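Putative xanthine dehydrogenase YAGS fad-binding subunit (Escherichia coli, PDB 5G5G) probably forms the molybdenum-cofactor subunit of a periplasmic aldehyde oxidase of the xanthine oxidase family, oxidising aldehydes at a sulfurated molybdenum centre. Local coordinates at residues N210-L224 with L246-A258. Residues are numbered along the deposited sequence; the frame is centred on the assembly and turned at random.
With MOS (dioxothiomolybdenum(VI) ion), chain Z.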
ATOM      1  N   ASN C 210      12.734  11.174  -0.443  1.00 11.64           N
ATOM      2  CA  ASN C 210      13.142  11.277   0.944  1.00 11.63           C
ATOM      3  C   ASN C 210      12.312  12.370   1.627  1.00 11.61           C
ATOM      4  O   ASN C 210      12.155  13.439   1.068  1.00 12.21           O
ATOM      5  CB  ASN C 210      14.646  11.542   1.036  1.00 12.06           C
ATOM      6  CG  ASN C 210      15.194  11.307   2.433  1.00 12.71           C
ATOM      7  OD1 ASN C 210      14.821  12.000   3.365  1.00 13.50           O
ATOM      8  ND2 ASN C 210      16.032  10.291   2.602  1.00 12.96           N
ATOM      9  N   GLN C 211      11.856  12.095   2.849  1.00 10.95           N
ATOM     10  CA  GLN C 211      11.024  12.998   3.628  1.00 10.93           C
ATOM     11  C   GLN C 211      11.845  14.124   4.301  1.00 11.89           C
ATOM     12  O   GLN C 211      11.250  15.144   4.716  1.00 11.72           O
ATOM     13  CB  GLN C 211      10.307  12.214   4.735  1.00 10.59           C
ATOM     14  CG  GLN C 211       9.342  11.126   4.249  1.00 10.53           C
ATOM     15  CD  GLN C 211       8.720  10.258   5.320  1.00 10.68           C
ATOM     16  OE1 GLN C 211       8.604   9.035   5.187  1.00 10.08           O
ATOM     17  NE2 GLN C 211       8.325  10.897   6.422  1.00 11.89           N
ATOM     18  N   MET C 212      13.144  13.914   4.473  1.00 12.27           N
ATOM     19  CA  MET C 212      13.998  14.737   5.363  1.00 13.16           C
ATOM     20  C   MET C 212      15.278  15.106   4.649  1.00 13.43           C
ATOM     21  O   MET C 212      16.242  14.350   4.668  1.00 12.72           O
ATOM     22  CB  MET C 212      14.321  13.957   6.633  1.00 14.81           C
ATOM     23  CG  MET C 212      13.137  13.599   7.509  1.00 15.79           C
ATOM     24  SD  MET C 212      12.645  15.116   8.376  1.00 19.89           S
ATOM     25  CE  MET C 212      11.381  14.588   9.452  1.00 20.99           C
ATOM     26  N   ILE C 213      15.254  16.230   3.939  1.00 13.20           N
ATOM     27  CA  ILE C 213      16.284  16.590   2.959  1.00 13.54           C
ATOM     28  C   ILE C 213      17.587  16.791   3.694  1.00 13.96           C
ATOM     29  O   ILE C 213      18.633  16.289   3.260  1.00 13.41           O
ATOM     30  CB  ILE C 213      15.930  17.874   2.179  1.00 14.24           C
ATOM     31  CG1 ILE C 213      14.703  17.664   1.262  1.00 15.29           C
ATOM     32  CG2 ILE C 213      17.114  18.417   1.360  1.00 15.13           C
ATOM     33  CD1 ILE C 213      14.980  16.725   0.074  1.00 16.42           C
ATOM     34  N   ASP C 214      17.533  17.525   4.811  1.00 14.36           N
ATOM     35  CA  ASP C 214      18.812  17.840   5.490  1.00 15.94           C
ATOM     36  C   ASP C 214      19.434  16.592   6.130  1.00 15.91           C
ATOM     37  O   ASP C 214      20.656  16.420   6.072  1.00 16.80           O
ATOM     38  CB  ASP C 214      18.640  18.947   6.524  1.00 16.83           C
ATOM     39  CG  ASP C 214      19.968  19.466   7.033  1.00 18.60           C
ATOM     40  OD1 ASP C 214      20.805  19.962   6.252  1.00 19.09           O
ATOM     41  OD2 ASP C 214      20.120  19.434   8.262  1.00 19.39           O
ATOM     42  N   TRP C 215      18.621  15.717   6.723  1.00 15.39           N
ATOM     43  CA  TRP C 215      19.138  14.480   7.328  1.00 15.43           C
ATOM     44  C   TRP C 215      19.747  13.632   6.227  1.00 15.83           C
ATOM     45  O   TRP C 215      20.794  13.020   6.426  1.00 15.65           O
ATOM     46  CB  TRP C 215      18.034  13.643   7.946  1.00 15.81           C
ATOM     47  CG  TRP C 215      17.446  14.210   9.218  1.00 16.79           C
ATOM     48  CD1 TRP C 215      17.819  15.342   9.890  1.00 18.60           C
ATOM     49  CD2 TRP C 215      16.406  13.602   9.964  1.00 17.34           C
ATOM     50  NE1 TRP C 215      16.994  15.501  11.019  1.00 19.24           N
ATOM     51  CE2 TRP C 215      16.157  14.412  11.099  1.00 18.05           C
ATOM     52  CE3 TRP C 215      15.644  12.446   9.778  1.00 16.74           C
ATOM     53  CZ2 TRP C 215      15.197  14.068  12.063  1.00 18.12           C
ATOM     54  CZ3 TRP C 215      14.694  12.107  10.738  1.00 17.07           C
ATOM     55  CH2 TRP C 215      14.450  12.940  11.839  1.00 17.10           C
ATOM     56  N   CYS C 216      19.060  13.567   5.089  1.00 14.77           N
ATOM     57  CA  CYS C 216      19.602  12.789   3.918  1.00 15.14           C
ATOM     58  C   CYS C 216      20.977  13.279   3.542  1.00 15.35           C
ATOM     59  O   CYS C 216      21.928  12.496   3.374  1.00 15.13           O
ATOM     60  CB  CYS C 216      18.645  12.907   2.732  1.00 14.89           C
ATOM     61  SG  CYS C 216      19.118  11.951   1.257  1.00 16.99           S
ATOM     62  N   ARG C 217      21.107  14.584   3.383  1.00 15.11           N
ATOM     63  CA  ARG C 217      22.370  15.160   2.982  1.00 16.89           C
ATOM     64  C   ARG C 217      23.513  14.824   3.971  1.00 17.23           C
ATOM     65  O   ARG C 217      24.620  14.376   3.591  1.00 16.69           O
ATOM     66  CB  ARG C 217      22.214  16.657   2.860  1.00 18.22           C
ATOM     67  CG  ARG C 217      23.358  17.351   2.168  1.00 21.16           C
ATOM     68  CD  ARG C 217      23.149  18.824   2.318  1.00 24.23           C
ATOM     69  NE  ARG C 217      24.295  19.589   1.931  1.00 27.84           N
ATOM     70  CZ  ARG C 217      24.527  20.836   2.310  1.00 32.61           C
ATOM     71  NH1 ARG C 217      23.693  21.460   3.137  1.00 34.76           N
ATOM     72  NH2 ARG C 217      25.624  21.444   1.879  1.00 35.07           N
ATOM     73  N   THR C 218      23.228  15.016   5.257  1.00 17.08           N
ATOM     74  CA  THR C 218      24.230  14.771   6.279  1.00 17.81           C
ATOM     75  C   THR C 218      24.614  13.294   6.346  1.00 17.52           C
ATOM     76  O   THR C 218      25.795  12.965   6.437  1.00 17.22           O
ATOM     77  CB  THR C 218      23.737  15.230   7.643  1.00 19.06           C
ATOM     78  OG1 THR C 218      23.559  16.638   7.575  1.00 19.43           O
ATOM     79  CG2 THR C 218      24.736  14.895   8.721  1.00 20.22           C
ATOM     80  N   ASP C 219      23.599  12.439   6.332  1.00 17.29           N
ATOM     81  CA  ASP C 219      23.794  10.993   6.491  1.00 17.84           C
ATOM     82  C   ASP C 219      24.477  10.425   5.278  1.00 16.90           C
ATOM     83  O   ASP C 219      25.326   9.517   5.419  1.00 16.75           O
ATOM     84  CB  ASP C 219      22.482  10.279   6.801  1.00 18.04           C
ATOM     85  CG  ASP C 219      21.936  10.670   8.189  1.00 20.58           C
ATOM     86  OD1 ASP C 219      22.713  11.273   8.956  1.00 23.04           O
ATOM     87  OD2 ASP C 219      20.770  10.400   8.541  1.00 20.90           O
ATOM     88  N   LEU C 220      24.113  10.912   4.103  1.00 16.00           N
ATOM     89  CA  LEU C 220      24.776  10.375   2.861  1.00 16.08           C
ATOM     90  C   LEU C 220      26.254  10.788   2.860  1.00 17.38           C
ATOM     91  O   LEU C 220      27.152   9.985   2.560  1.00 17.16           O
ATOM     92  CB  LEU C 220      24.098  10.884   1.602  1.00 16.06           C
ATOM     93  CG  LEU C 220      24.667  10.354   0.287  1.00 16.05           C
ATOM     94  CD1 LEU C 220      24.759   8.841   0.285  1.00 15.97           C
ATOM     95  CD2 LEU C 220      23.836  10.840  -0.880  1.00 16.57           C
ATOM     96  N   ALA C 221      26.492  12.062   3.187  1.00 17.49           N
ATOM     97  CA  ALA C 221      27.868  12.548   3.287  1.00 19.22           C
ATOM     98  C   ALA C 221      28.676  11.760   4.309  1.00 19.96           C
ATOM     99  O   ALA C 221      29.804  11.387   4.029  1.00 20.79           O
ATOM    100  CB  ALA C 221      27.922  14.048   3.569  1.00 19.18           C
ATOM    101  N   LYS C 222      28.116  11.474   5.488  1.00 20.28           N
ATOM    102  CA  LYS C 222      28.865  10.712   6.490  1.00 21.49           C
ATOM    103  C   LYS C 222      29.152   9.283   6.034  1.00 20.32           C
ATOM    104  O   LYS C 222      30.201   8.713   6.349  1.00 19.71           O
ATOM    105  CB  LYS C 222      28.094  10.672   7.810  1.00 23.92           C
ATOM    106  CG  LYS C 222      28.824  10.004   8.955  1.00 27.18           C
ATOM    107  CD  LYS C 222      28.066  10.218  10.269  1.00 30.84           C
ATOM    108  CE  LYS C 222      28.491   9.255  11.399  1.00 33.73           C
ATOM    109  NZ  LYS C 222      29.634   9.619  12.264  1.00 36.30           N
ATOM    110  N   THR C 223      28.186   8.678   5.359  1.00 18.32           N
ATOM    111  CA  THR C 223      28.339   7.314   4.881  1.00 18.15           C
ATOM    112  C   THR C 223      29.420   7.230   3.799  1.00 18.59           C
ATOM    113  O   THR C 223      30.304   6.333   3.808  1.00 19.58           O
ATOM    114  CB  THR C 223      26.997   6.765   4.334  1.00 17.21           C
ATOM    115  OG1 THR C 223      25.952   6.896   5.318  1.00 16.93           O
ATOM    116  CG2 THR C 223      27.138   5.315   3.988  1.00 17.10           C
ATOM    117  N   LEU C 224      29.368   8.147   2.857  1.00 18.51           N
ATOM    118  CA  LEU C 224      30.394   8.241   1.805  1.00 18.99           C
ATOM    119  C   LEU C 224      31.740   8.767   2.264  1.00 20.76           C
ATOM    120  O   LEU C 224      32.738   8.597   1.523  1.00 21.31           O
ATOM    121  CB  LEU C 224      29.934   9.178   0.708  1.00 18.53           C
ATOM    122  CG  LEU C 224      28.704   8.678  -0.095  1.00 18.00           C
ATOM    123  CD1 LEU C 224      28.249   9.760  -1.067  1.00 18.42           C
ATOM    124  CD2 LEU C 224      29.071   7.398  -0.822  1.00 18.25           C
ATOM    125  N   LEU C 246      11.946   8.505   5.940  1.00 10.15           N
ATOM    126  CA  LEU C 246      12.623   9.427   6.820  1.00 10.50           C
ATOM    127  C   LEU C 246      14.109   9.391   6.744  1.00 11.08           C
ATOM    128  O   LEU C 246      14.745  10.377   7.073  1.00 11.80           O
ATOM    129  CB  LEU C 246      12.298   9.135   8.305  1.00 10.36           C
ATOM    130  CG  LEU C 246      10.904   9.503   8.766  1.00 10.67           C
ATOM    131  CD1 LEU C 246      10.603   8.799  10.061  1.00 10.70           C
ATOM    132  CD2 LEU C 246      10.777  11.004   8.889  1.00 11.30           C
ATOM    133  N   PHE C 247      14.684   8.221   6.397  1.00 11.13           N
ATOM    134  CA  PHE C 247      16.091   8.005   6.510  1.00 11.83           C
ATOM    135  C   PHE C 247      16.713   7.611   5.171  1.00 12.15           C
ATOM    136  O   PHE C 247      16.059   7.065   4.272  1.00 11.99           O
ATOM    137  CB  PHE C 247      16.325   6.873   7.516  1.00 12.26           C
ATOM    138  CG  PHE C 247      15.470   6.983   8.743  1.00 12.81           C
ATOM    139  CD1 PHE C 247      15.586   8.076   9.557  1.00 13.50           C
ATOM    140  CD2 PHE C 247      14.516   5.992   9.044  1.00 12.93           C
ATOM    141  CE1 PHE C 247      14.790   8.204  10.697  1.00 14.69           C
ATOM    142  CE2 PHE C 247      13.722   6.129  10.175  1.00 13.70           C
ATOM    143  CZ  PHE C 247      13.854   7.229  10.990  1.00 13.95           C
ATOM    144  N   LEU C 248      18.001   7.788   5.083  1.00 12.36           N
ATOM    145  CA  LEU C 248      18.795   7.198   3.979  1.00 12.92           C
ATOM    146  C   LEU C 248      18.581   5.684   3.845  1.00 12.95           C
ATOM    147  O   LEU C 248      18.734   4.935   4.845  1.00 13.40           O
ATOM    148  CB  LEU C 248      20.266   7.465   4.253  1.00 13.10           C
ATOM    149  CG  LEU C 248      21.206   7.276   3.062  1.00 13.45           C
ATOM    150  CD1 LEU C 248      20.966   8.437   2.108  1.00 13.69           C
ATOM    151  CD2 LEU C 248      22.616   7.262   3.592  1.00 13.84           C
ATOM    152  N   ARG C 249      18.280   5.222   2.611  1.00 12.39           N
ATOM    153  CA  ARG C 249      18.142   3.799   2.330  1.00 12.56           C
ATOM    154  C   ARG C 249      19.167   3.361   1.229  1.00 12.87           C
ATOM    155  O   ARG C 249      19.921   4.183   0.702  1.00 12.72           O
ATOM    156  CB  ARG C 249      16.718   3.513   1.892  1.00 12.30           C
ATOM    157  CG  ARG C 249      15.658   3.912   2.916  1.00 12.85           C
ATOM    158  CD  ARG C 249      14.974   2.706   3.603  1.00 13.02           C
ATOM    159  NE  ARG C 249      15.925   1.941   4.365  1.00 14.01           N
ATOM    160  CZ  ARG C 249      16.310   2.194   5.616  1.00 14.88           C
ATOM    161  NH1 ARG C 249      15.807   3.221   6.294  1.00 14.81           N
ATOM    162  NH2 ARG C 249      17.215   1.425   6.191  1.00 14.70           N
ATOM    163  N   SER C 250      19.171   2.061   0.928  1.00 13.30           N
ATOM    164  CA  SER C 250      20.195   1.442   0.097  0.50 13.58           C
ATOM    165  C   SER C 250      20.220   2.036  -1.328  1.00 14.14           C
ATOM    166  O   SER C 250      21.275   2.064  -1.970  1.00 14.72           O
ATOM    167  CB  SER C 250      19.985  -0.064   0.054  0.50 13.63           C
ATOM    168  OG  SER C 250      18.704  -0.406  -0.472  0.50 12.68           O
ATOM    169  N   ASP C 251      19.052   2.460  -1.830  1.00 14.35           N
ATOM    170  CA  ASP C 251      19.006   3.053  -3.202  1.00 14.49           C
ATOM    171  C   ASP C 251      19.939   4.284  -3.368  1.00 14.55           C
ATOM    172  O   ASP C 251      20.599   4.462  -4.398  1.00 14.30           O
ATOM    173  CB  ASP C 251      17.584   3.454  -3.593  1.00 14.90           C
ATOM    174  CG  ASP C 251      16.975   4.487  -2.628  1.00 15.16           C
ATOM    175  OD1 ASP C 251      16.983   4.216  -1.403  1.00 14.95           O
ATOM    176  OD2 ASP C 251      16.521   5.571  -3.105  1.00 15.93           O
ATOM    177  N   ALA C 252      19.885   5.175  -2.393  1.00 14.43           N
ATOM    178  CA  ALA C 252      20.645   6.413  -2.385  1.00 14.57           C
ATOM    179  C   ALA C 252      22.152   6.140  -2.281  1.00 15.06           C
ATOM    180  O   ALA C 252      22.963   6.695  -3.035  1.00 14.31           O
ATOM    181  CB  ALA C 252      20.159   7.261  -1.227  1.00 14.90           C
ATOM    182  N   LEU C 253      22.537   5.347  -1.293  1.00 14.27           N
ATOM    183  CA  LEU C 253      23.913   4.978  -1.139  1.00 15.36           C
ATOM    184  C   LEU C 253      24.446   4.311  -2.398  1.00 15.08           C
ATOM    185  O   LEU C 253      25.501   4.705  -2.924  1.00 15.57           O
ATOM    186  CB  LEU C 253      24.129   4.061   0.054  1.00 15.49           C
ATOM    187  CG  LEU C 253      25.588   3.625   0.209  1.00 16.44           C
ATOM    188  CD1 LEU C 253      26.527   4.797   0.381  1.00 16.80           C
ATOM    189  CD2 LEU C 253      25.754   2.677   1.371  1.00 17.17           C
ATOM    190  N   LEU C 254      23.707   3.324  -2.901  1.00 14.47           N
ATOM    191  CA  LEU C 254      24.256   2.528  -4.021  1.00 15.19           C
ATOM    192  C   LEU C 254      24.298   3.364  -5.289  1.00 14.37           C
ATOM    193  O   LEU C 254      25.275   3.257  -6.081  1.00 14.22           O
ATOM    194  CB  LEU C 254      23.494   1.225  -4.195  1.00 16.44           C
ATOM    195  CG  LEU C 254      23.885   0.230  -3.074  1.00 18.48           C
ATOM    196  CD1 LEU C 254      22.906  -0.892  -3.063  1.00 20.64           C
ATOM    197  CD2 LEU C 254      25.238  -0.380  -3.285  1.00 19.65           C
ATOM    198  N   ALA C 255      23.297   4.215  -5.520  1.00 13.09           N
ATOM    199  CA  ALA C 255      23.348   5.108  -6.683  1.00 13.05           C
ATOM    200  C   ALA C 255      24.605   5.948  -6.662  1.00 13.40           C
ATOM    201  O   ALA C 255      25.324   6.080  -7.673  1.00 13.05           O
ATOM    202  CB  ALA C 255      22.108   6.001  -6.754  1.00 13.07           C
ATOM    203  N   ALA C 256      24.873   6.527  -5.499  1.00 13.38           N
ATOM    204  CA  ALA C 256      26.019   7.398  -5.302  1.00 13.97           C
ATOM    205  C   ALA C 256      27.361   6.673  -5.510  1.00 14.44           C
ATOM    206  O   ALA C 256      28.243   7.134  -6.263  1.00 14.53           O
ATOM    207  CB  ALA C 256      25.970   8.035  -3.925  1.00 14.09           C
ATOM    208  N   LEU C 257      27.507   5.517  -4.863  1.00 14.21           N
ATOM    209  CA  LEU C 257      28.714   4.716  -5.076  1.00 14.64           C
ATOM    210  C   LEU C 257      28.924   4.323  -6.531  1.00 14.70           C
ATOM    211  O   LEU C 257      30.038   4.399  -7.064  1.00 15.21           O
ATOM    212  CB  LEU C 257      28.661   3.448  -4.228  1.00 14.52           C
ATOM    213  CG  LEU C 257      28.758   3.735  -2.738  1.00 14.84           C
ATOM    214  CD1 LEU C 257      28.528   2.432  -1.991  1.00 15.10           C
ATOM    215  CD2 LEU C 257      30.118   4.304  -2.403  1.00 15.97           C
ATOM    216  N   ALA C 258      27.845   3.865  -7.157  1.00 14.17           N
ATOM    217  CA  ALA C 258      27.910   3.426  -8.538  1.00 14.30           C
ATOM    218  C   ALA C 258      28.308   4.518  -9.513  1.00 14.27           C
ATOM    219  O   ALA C 258      29.159   4.307 -10.401  1.00 14.69           O
ATOM    220  CB  ALA C 258      26.569   2.803  -8.959  1.00 13.64           C
TER
HETATM  221 MO   MOS Z 922       6.074   9.878  10.275  1.00 12.91          MO
HETATM  222  S   MOS Z 922       6.491   7.782  11.171  0.60 14.31           S
HETATM  223  O1  MOS Z 922       7.447   9.870   9.131  1.00 12.77           O
HETATM  224  O2  MOS Z 922       6.977  10.432  12.082  1.00 14.52           O
HETATM  225  O   HOH W   1      16.831  11.274   5.451  1.00 11.42           O
HETATM  226  O   HOH W   2      18.931   9.846   6.749  1.00 17.73           O
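Trp215 meets the loop at Leu246 and Phe247 with one side of its indole: the backbone O of Leu246 sits at the ring edge, near its plane, 3.5 Å from CE3, while CZ3 approaches Phe247 CE1 obliquely. One indole face carries CG of Met212, offset toward the rim, and one face of the Phe247 ring has Leu246 CB over its centre. Lys94 adds a cation-pi contact to Trp215. How a loop leading into a helix can serve a metal site is well seen at Gln211, whose chain, extended beyond CG (chi2 175°), carries NE2 to O1 of the dioxothiomolybdenum ion in a hydrogen bond of 3.0 Å. The amide is fixed in rotation from both ends, since NE2 also donates to Ser506 O and OE1 accepts from the backbone N of Gly243 and of Lys245. Both methyls of Leu246 pack against the same O1, CD2 also lying 3.5 Å from Gln211 NE2. This is the molybdenum pocket of the xanthine oxidase family, and behind it the helical segments 213-224 and 250-258, the second the start of helix 250-262, cross at -52° with axes 10.7 Å apart at closest approach. Before the first helix Asn210 forms an Asx turn, OD1 accepting from Met212 N. Water mediates where direct cross-segment hydrogen bonds are lacking: one molecule donates to Asp219 OD2 and accepts from Leu248 N. Beyond it Leu248, its CG anti to the backbone N (chi1 -164°), places CD1 against Leu220 CB and Cys216 SG, and CD2 3.8 Å from Thr223 OG1. That hydroxyl donates to Asp219 O. Farther along, Leu224 runs antiparallel alongside Leu253 and Leu257, its CD2 touching Leu257 CD2 at 3.6 Å, while CD1 rests on Ala256 CB.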